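Local coordinates for hypothetical protein SpyM3_0169 (Streptococcus pyogenes, PDB 1PG6) that is of unknown function but belongs to the AIM24 family of the cupin clan and binds calcium ions in the crystal, at residues A[160-163]-A[164-168]; A[177-180]-A[181-184]; A[228-231]-A[232-236]. One frame throughout, in Å; residues are numbered along the deposited sequence.

Contact 1: residues A[160-163]-A[164-168]; sequences ANSF and GSIKK. With CA (calcium ion), chain B.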
loop_
_atom_site.group_PDB
_atom_site.type_symbol
_atom_site.label_atom_id
_atom_site.label_comp_id
_atom_site.label_asym_id
_atom_site.label_seq_id
_atom_site.Cartn_x
_atom_site.Cartn_y
_atom_site.Cartn_z
ATOM N N ALA A 160 -2.777 -5.718 0.844
ATOM C CA ALA A 160 -1.948 -4.777 1.585
ATOM C C ALA A 160 -0.869 -5.592 2.291
ATOM O O ALA A 160 -1.076 -6.767 2.591
ATOM C CB ALA A 160 -2.788 -4.015 2.606
ATOM N N ASN A 161 0.282 -4.979 2.545
ATOM C CA ASN A 161 1.386 -5.688 3.197
ATOM C C ASN A 161 1.903 -4.883 4.385
ATOM O O ASN A 161 1.853 -3.661 4.380
ATOM C CB ASN A 161 2.517 -5.891 2.191
ATOM C CG ASN A 161 3.323 -4.630 1.982
ATOM O OD1 ASN A 161 4.279 -4.374 2.712
ATOM N ND2 ASN A 161 2.925 -3.820 1.018
ATOM N N SER A 162 2.426 -5.577 5.393
ATOM C CA SER A 162 2.948 -4.906 6.580
ATOM C C SER A 162 4.420 -5.160 6.815
ATOM O O SER A 162 4.990 -6.107 6.289
ATOM C CB SER A 162 2.223 -5.411 7.825
ATOM O OG SER A 162 2.520 -6.792 8.009
ATOM N N PHE A 163 5.028 -4.294 7.614
ATOM C CA PHE A 163 6.399 -4.494 8.056
ATOM C C PHE A 163 6.085 -4.953 9.489
ATOM O O PHE A 163 5.573 -4.182 10.306
ATOM C CB PHE A 163 7.183 -3.186 8.094
ATOM C CG PHE A 163 8.561 -3.327 8.692
ATOM C CD1 PHE A 163 9.361 -4.433 8.394
ATOM C CD2 PHE A 163 9.067 -2.347 9.536
ATOM C CE1 PHE A 163 10.648 -4.553 8.935
ATOM C CE2 PHE A 163 10.357 -2.455 10.084
ATOM C CZ PHE A 163 11.147 -3.559 9.783
ATOM N N GLY A 164 6.369 -6.213 9.788
ATOM C CA GLY A 164 6.049 -6.736 11.099
ATOM C C GLY A 164 4.722 -7.474 10.997
ATOM O O GLY A 164 4.264 -7.784 9.894
ATOM N N SER A 165 4.110 -7.763 12.143
ATOM C CA SER A 165 2.839 -8.485 12.189
ATOM C C SER A 165 1.645 -7.536 12.182
ATOM O O SER A 165 1.750 -6.405 12.651
ATOM C CB SER A 165 2.782 -9.376 13.432
ATOM O OG SER A 165 3.848 -10.330 13.430
ATOM N N ILE A 166 0.517 -8.016 11.659
ATOM C CA ILE A 166 -0.710 -7.221 11.552
ATOM C C ILE A 166 -1.746 -7.472 12.634
ATOM O O ILE A 166 -2.010 -8.616 13.008
ATOM C CB ILE A 166 -1.413 -7.464 10.189
ATOM C CG1 ILE A 166 -0.515 -6.983 9.053
ATOM C CG2 ILE A 166 -2.774 -6.740 10.147
ATOM C CD1 ILE A 166 -1.038 -7.361 7.661
ATOM N N LYS A 167 -2.339 -6.386 13.123
ATOM C CA LYS A 167 -3.388 -6.458 14.130
ATOM C C LYS A 167 -4.572 -5.675 13.581
ATOM O O LYS A 167 -4.409 -4.572 13.063
ATOM C CB LYS A 167 -2.926 -5.838 15.451
ATOM C CG LYS A 167 -3.987 -5.864 16.541
ATOM C CD LYS A 167 -3.457 -5.295 17.844
ATOM C CE LYS A 167 -4.513 -5.344 18.935
ATOM N NZ LYS A 167 -5.700 -4.512 18.588
ATOM N N LYS A 168 -5.761 -6.256 13.680
ATOM C CA LYS A 168 -6.971 -5.605 13.197
ATOM C C LYS A 168 -7.705 -4.976 14.373
ATOM O O LYS A 168 -8.000 -5.648 15.363
ATOM C CB LYS A 168 -7.872 -6.629 12.506
ATOM C CG LYS A 168 -9.198 -6.076 12.007
ATOM C CD LYS A 168 -10.075 -7.199 11.470
ATOM C CE LYS A 168 -11.423 -6.684 10.994
ATOM N NZ LYS A 168 -12.299 -7.791 10.517
HETATM CA CA CA B . 5.653 -6.329 3.917
HETATM O O HOH W 1 4.730 -8.647 3.968
#

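Contact 2: residues A[177-180]-A[181-184]; sequences TIDN and AHVV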
loop_
_atom_site.group_PDB
_atom_site.type_symbol
_atom_site.label_atom_id
_atom_site.label_comp_id
_atom_site.label_asym_id
_atom_site.label_seq_id
_atom_site.Cartn_x
_atom_site.Cartn_y
_atom_site.Cartn_z
ATOM N N THR A 177 -5.840 7.401 18.330
ATOM C CA THR A 177 -4.684 8.008 17.683
ATOM C C THR A 177 -3.506 7.040 17.728
ATOM O O THR A 177 -3.132 6.541 18.789
ATOM C CB THR A 177 -4.313 9.334 18.369
ATOM O OG1 THR A 177 -5.399 10.260 18.215
ATOM C CG2 THR A 177 -3.055 9.926 17.747
ATOM N N ILE A 178 -2.926 6.792 16.560
ATOM C CA ILE A 178 -1.817 5.856 16.428
ATOM C C ILE A 178 -0.666 6.427 15.607
ATOM O O ILE A 178 -0.884 7.159 14.647
ATOM C CB ILE A 178 -2.295 4.576 15.707
ATOM C CG1 ILE A 178 -3.558 4.036 16.379
ATOM C CG2 ILE A 178 -1.196 3.520 15.722
ATOM C CD1 ILE A 178 -4.245 2.975 15.571
ATOM N N ASP A 179 0.556 6.081 16.009
ATOM C CA ASP A 179 1.769 6.483 15.302
ATOM C C ASP A 179 1.507 6.051 13.851
ATOM O O ASP A 179 1.254 4.871 13.586
ATOM C CB ASP A 179 2.949 5.716 15.910
ATOM C CG ASP A 179 4.259 5.957 15.197
ATOM O OD1 ASP A 179 4.280 6.531 14.091
ATOM O OD2 ASP A 179 5.286 5.539 15.767
ATOM N N ASN A 180 1.554 6.987 12.907
ATOM C CA ASN A 180 1.250 6.635 11.518
ATOM C C ASN A 180 2.203 5.622 10.903
ATOM O O ASN A 180 1.851 4.951 9.932
ATOM C CB ASN A 180 1.208 7.888 10.642
ATOM C CG ASN A 180 0.535 7.636 9.305
ATOM O OD1 ASN A 180 1.103 7.900 8.243
ATOM N ND2 ASN A 180 -0.679 7.114 9.352
ATOM N N ALA A 181 3.404 5.510 11.463
ATOM C CA ALA A 181 4.399 4.561 10.962
ATOM C C ALA A 181 3.932 3.124 11.198
ATOM O O ALA A 181 4.463 2.184 10.607
ATOM C CB ALA A 181 5.735 4.794 11.654
ATOM N N HIS A 182 2.945 2.967 12.075
ATOM C CA HIS A 182 2.391 1.650 12.398
ATOM C C HIS A 182 1.030 1.409 11.753
ATOM O O HIS A 182 0.404 0.371 11.975
ATOM C CB HIS A 182 2.270 1.484 13.915
ATOM C CG HIS A 182 3.581 1.251 14.602
ATOM N ND1 HIS A 182 4.146 -0.000 14.715
ATOM C CD2 HIS A 182 4.457 2.115 15.165
ATOM C CE1 HIS A 182 5.320 0.104 15.318
ATOM N NE2 HIS A 182 5.532 1.376 15.600
ATOM N N VAL A 183 0.573 2.363 10.948
ATOM C CA VAL A 183 -0.723 2.230 10.293
ATOM C C VAL A 183 -0.573 1.664 8.889
ATOM O O VAL A 183 0.123 2.227 8.050
ATOM C CB VAL A 183 -1.448 3.595 10.237
ATOM C CG1 VAL A 183 -2.736 3.480 9.434
ATOM C CG2 VAL A 183 -1.746 4.075 11.651
ATOM N N VAL A 184 -1.221 0.532 8.639
ATOM C CA VAL A 184 -1.148 -0.109 7.331
ATOM C C VAL A 184 -2.242 0.391 6.385
ATOM O O VAL A 184 -1.962 0.961 5.327
ATOM C CB VAL A 184 -1.285 -1.647 7.456
ATOM C CG1 VAL A 184 -1.249 -2.296 6.073
ATOM C CG2 VAL A 184 -0.162 -2.197 8.328
HETATM O O HOH W 2 7.355 3.025 16.767
HETATM O O HOH W 3 2.988 2.972 7.780
#

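Contact 3: residues A[228-231]-A[232-236]; sequences EQFA and GTLKR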
loop_
_atom_site.group_PDB
_atom_site.type_symbol
_atom_site.label_atom_id
_atom_site.label_comp_id
_atom_site.label_asym_id
_atom_site.label_seq_id
_atom_site.Cartn_x
_atom_site.Cartn_y
_atom_site.Cartn_z
ATOM N N GLU A 228 10.875 3.390 9.799
ATOM C CA GLU A 228 11.760 4.514 10.067
ATOM C C GLU A 228 12.620 4.252 11.294
ATOM O O GLU A 228 13.815 4.551 11.299
ATOM C CB GLU A 228 10.955 5.797 10.264
ATOM C CG GLU A 228 11.824 7.021 10.481
ATOM C CD GLU A 228 11.072 8.310 10.232
ATOM O OE1 GLU A 228 11.687 9.390 10.353
ATOM O OE2 GLU A 228 9.868 8.239 9.911
ATOM N N GLN A 229 12.010 3.693 12.335
ATOM C CA GLN A 229 12.738 3.386 13.561
ATOM C C GLN A 229 13.780 2.311 13.295
ATOM O O GLN A 229 14.890 2.372 13.823
ATOM C CB GLN A 229 11.784 2.903 14.657
ATOM C CG GLN A 229 10.905 3.986 15.261
ATOM C CD GLN A 229 11.706 5.068 15.956
ATOM O OE1 GLN A 229 12.548 4.786 16.809
ATOM N NE2 GLN A 229 11.438 6.319 15.603
ATOM N N PHE A 230 13.424 1.318 12.483
ATOM C CA PHE A 230 14.377 0.259 12.175
ATOM C C PHE A 230 15.561 0.838 11.406
ATOM O O PHE A 230 16.722 0.529 11.704
ATOM C CB PHE A 230 13.719 -0.864 11.364
ATOM C CG PHE A 230 14.655 -1.994 11.040
ATOM C CD1 PHE A 230 15.314 -2.689 12.053
ATOM C CD2 PHE A 230 14.901 -2.345 9.719
ATOM C CE1 PHE A 230 16.213 -3.722 11.753
ATOM C CE2 PHE A 230 15.795 -3.374 9.405
ATOM C CZ PHE A 230 16.449 -4.057 10.425
ATOM N N ALA A 231 15.274 1.683 10.420
ATOM C CA ALA A 231 16.334 2.309 9.630
ATOM C C ALA A 231 17.261 3.080 10.569
ATOM O O ALA A 231 18.473 3.130 10.360
ATOM C CB ALA A 231 15.728 3.250 8.593
ATOM N N GLY A 232 16.678 3.664 11.613
ATOM C CA GLY A 232 17.459 4.419 12.572
ATOM C C GLY A 232 18.483 3.584 13.319
ATOM O O GLY A 232 19.562 4.076 13.651
ATOM N N THR A 233 18.156 2.324 13.585
ATOM C CA THR A 233 19.071 1.440 14.301
ATOM C C THR A 233 20.228 1.006 13.407
ATOM O O THR A 233 21.268 0.563 13.891
ATOM C CB THR A 233 18.355 0.158 14.811
ATOM O OG1 THR A 233 18.059 -0.710 13.705
ATOM C CG2 THR A 233 17.073 0.518 15.535
ATOM N N LEU A 234 20.042 1.129 12.099
ATOM C CA LEU A 234 21.076 0.732 11.150
ATOM C C LEU A 234 22.066 1.855 10.859
ATOM O O LEU A 234 23.201 1.600 10.451
ATOM C CB LEU A 234 20.428 0.267 9.843
ATOM C CG LEU A 234 19.488 -0.937 9.956
ATOM C CD1 LEU A 234 18.733 -1.131 8.650
ATOM C CD2 LEU A 234 20.297 -2.180 10.301
ATOM N N LYS A 235 21.633 3.092 11.081
ATOM C CA LYS A 235 22.460 4.269 10.825
ATOM C C LYS A 235 23.884 4.239 11.377
ATOM O O LYS A 235 24.831 4.558 10.659
ATOM C CB LYS A 235 21.757 5.530 11.340
ATOM C CG LYS A 235 20.543 5.945 10.533
ATOM C CD LYS A 235 19.993 7.281 11.016
ATOM C CE LYS A 235 18.810 7.734 10.173
ATOM N NZ LYS A 235 18.263 9.044 10.626
ATOM N N ARG A 236 24.039 3.868 12.643
ATOM C CA ARG A 236 25.362 3.833 13.256
ATOM C C ARG A 236 26.349 2.943 12.508
ATOM O O ARG A 236 27.545 3.229 12.480
ATOM C CB ARG A 236 25.269 3.373 14.713
ATOM C CG ARG A 236 24.745 1.960 14.894
ATOM C CD ARG A 236 24.948 1.474 16.322
ATOM N NE ARG A 236 24.322 2.354 17.304
ATOM C CZ ARG A 236 24.327 2.131 18.615
ATOM N NH1 ARG A 236 24.928 1.055 19.104
ATOM N NH2 ARG A 236 23.733 2.986 19.439
#

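Contact 1: residues A[160-163]-A[164-168]
S162 reaches across the turn with its hydroxyl, and OG donates a hydrogen bond of 2.8 Å to the carbonyl O of G164. The approach is 41° out of the carbonyl plane. A chi1 of 65° tucks OG between the backbone N and carbonyl carbon and turns it onto the far arm of the turn. The same hydroxyl also takes a hydrogen bond from the backbone N of Q102, outside the turn, giving the buried OG two polar partners. I166 comes in alongside: its CG1 lies 3.2 Å from S162 OG and 3.4 Å from S162 CB, the latter tighter than usual for carbons.

G164, at the bend, has a positive phi of 97°, a conformation that suits a residue without a side chain. F163 sets off away from the second arm and packs its side chain on T99 and L225, although its CB still passes 3.6 Å from G164 N.

The turn carries the chain from strand 156-161, in one six-stranded antiparallel sheet, to strand 166-171, at the edge of another. Calcium sits beside its first arm, held by N161 OD1 at 2.7 Å, S162 O at 2.5 Å and a water, with T99 adding a further ligand. S162 therefore uses its carbonyl for the metal and its hydroxyl for the turn, so the shape of the bend and the placing of a calcium ligand are probably coupled.

Contact 2: residues A[177-180]-A[181-184]
D179 takes two backbone N-H groups at once. Its OD1 accepts from A181 N at 3.0 Å, closing an Asx turn, and its carbonyl O accepts from H182 N, also at 3.0 Å. Both donors stand above the plane of the group they meet, the carboxylate by 48°. With CG anti to the backbone N (chi1 175°), the carboxylate is directed along the chain over the next residues. One step on, N180 O receives V183 N at 3.1 Å.

D179 OD2 lies at the edge of the H182 ring, 3.6 Å from CD2, with carboxylate and ring planes 75° apart. A water is hydrogen-bonded to H182 NE2 at 2.7 Å and only weakly to OD2. The other ring nitrogen, ND1, is hydrogen-bonded to the backbone O of Q223. E208 brings a second carboxylate close to OD2, which could raise the proton affinity of either acid.

Successive i to i+3 bonds make this a short 3-10 turn. It leads from strand 174-179, at the edge of a three-stranded antiparallel sheet, into strand 183-187 of a six-stranded one.

Beneath the polar bonds, V183 turns its side chain toward the bend. Its CG2 meets I178 CB at 4.1 Å, the two side chains crossing at about a right angle, while V183 CB rests 3.7 Å from N180 ND2. F214 touches both I178 and V183, and I220 and I222 extend the apolar surface around I178.

Contact 3: residues A[228-231]-A[232-236]
The F230 ring has L234 over one face: CG of L234 stands above it, and CD1 makes an off-centre CH-pi contact 4.2 Å from the ring centroid, 29° from the normal. The methyl sits toward the rim of the face, with L234 CD1 3.8 Å from F230 CE2. CG of F230 is anti to the backbone N (chi1 -179°); from there the ring leans forward along the helix, over toward L234, four residues later.

The carbonyl of the same phenylalanine is gripped by T233. The hydroxyl OG1 donates to F230 O at 2.7 Å, in the carbonyl plane and on a lone pair, while T233 N comes to that oxygen at 3.0 Å from well above the plane. Two donors thus reach F230 O along different directions, and a third, L234 N, adds a weak bond.

All this belongs to helix 227-234 near the C-terminus of the modelled chain. A side-chain hydroxyl bonding to the carbonyl three residues earlier is a familiar helical arrangement for threonine. At the start of the helix, N226 OD1 accepts from Q229 N. The i to i+4 pattern is regular at G232 N and E228 O, 3.0 Å apart. Farther on, T233 N is shared between Q229 O and F230 O, L234 N bonds to A231 O at 3.1 Å, three residues back, and the i to i+4 bonds of L234 and K235 are weak.

T233 CG2 packs 3.3 Å from Q229 O, and K235 lays CG 3.5 Å from A231 O before running on extended.

How the contacts relate
The three contacts follow one another along the chain, and contact 1 touches both of the others. V184, from contact 2, packs on the calcium-binding turn: its CG1 is 3.8 Å from N161 O and its CG2 4.0 Å from S162 CB. Q223 lies between them, touched by the side chains of S162 and F163 and offering its carbonyl to H182. Strands 166-171 and 183-187 flank strand 219-223 in one sheet. Contact 3 meets contact 1 where F163 CE2 lies 3.9 Å from F230 CB; it approaches contact 2 to about 5 Å between nearest atoms. The side chains of H182 and F230 stay about 13 and 12 Å from a calcium ion.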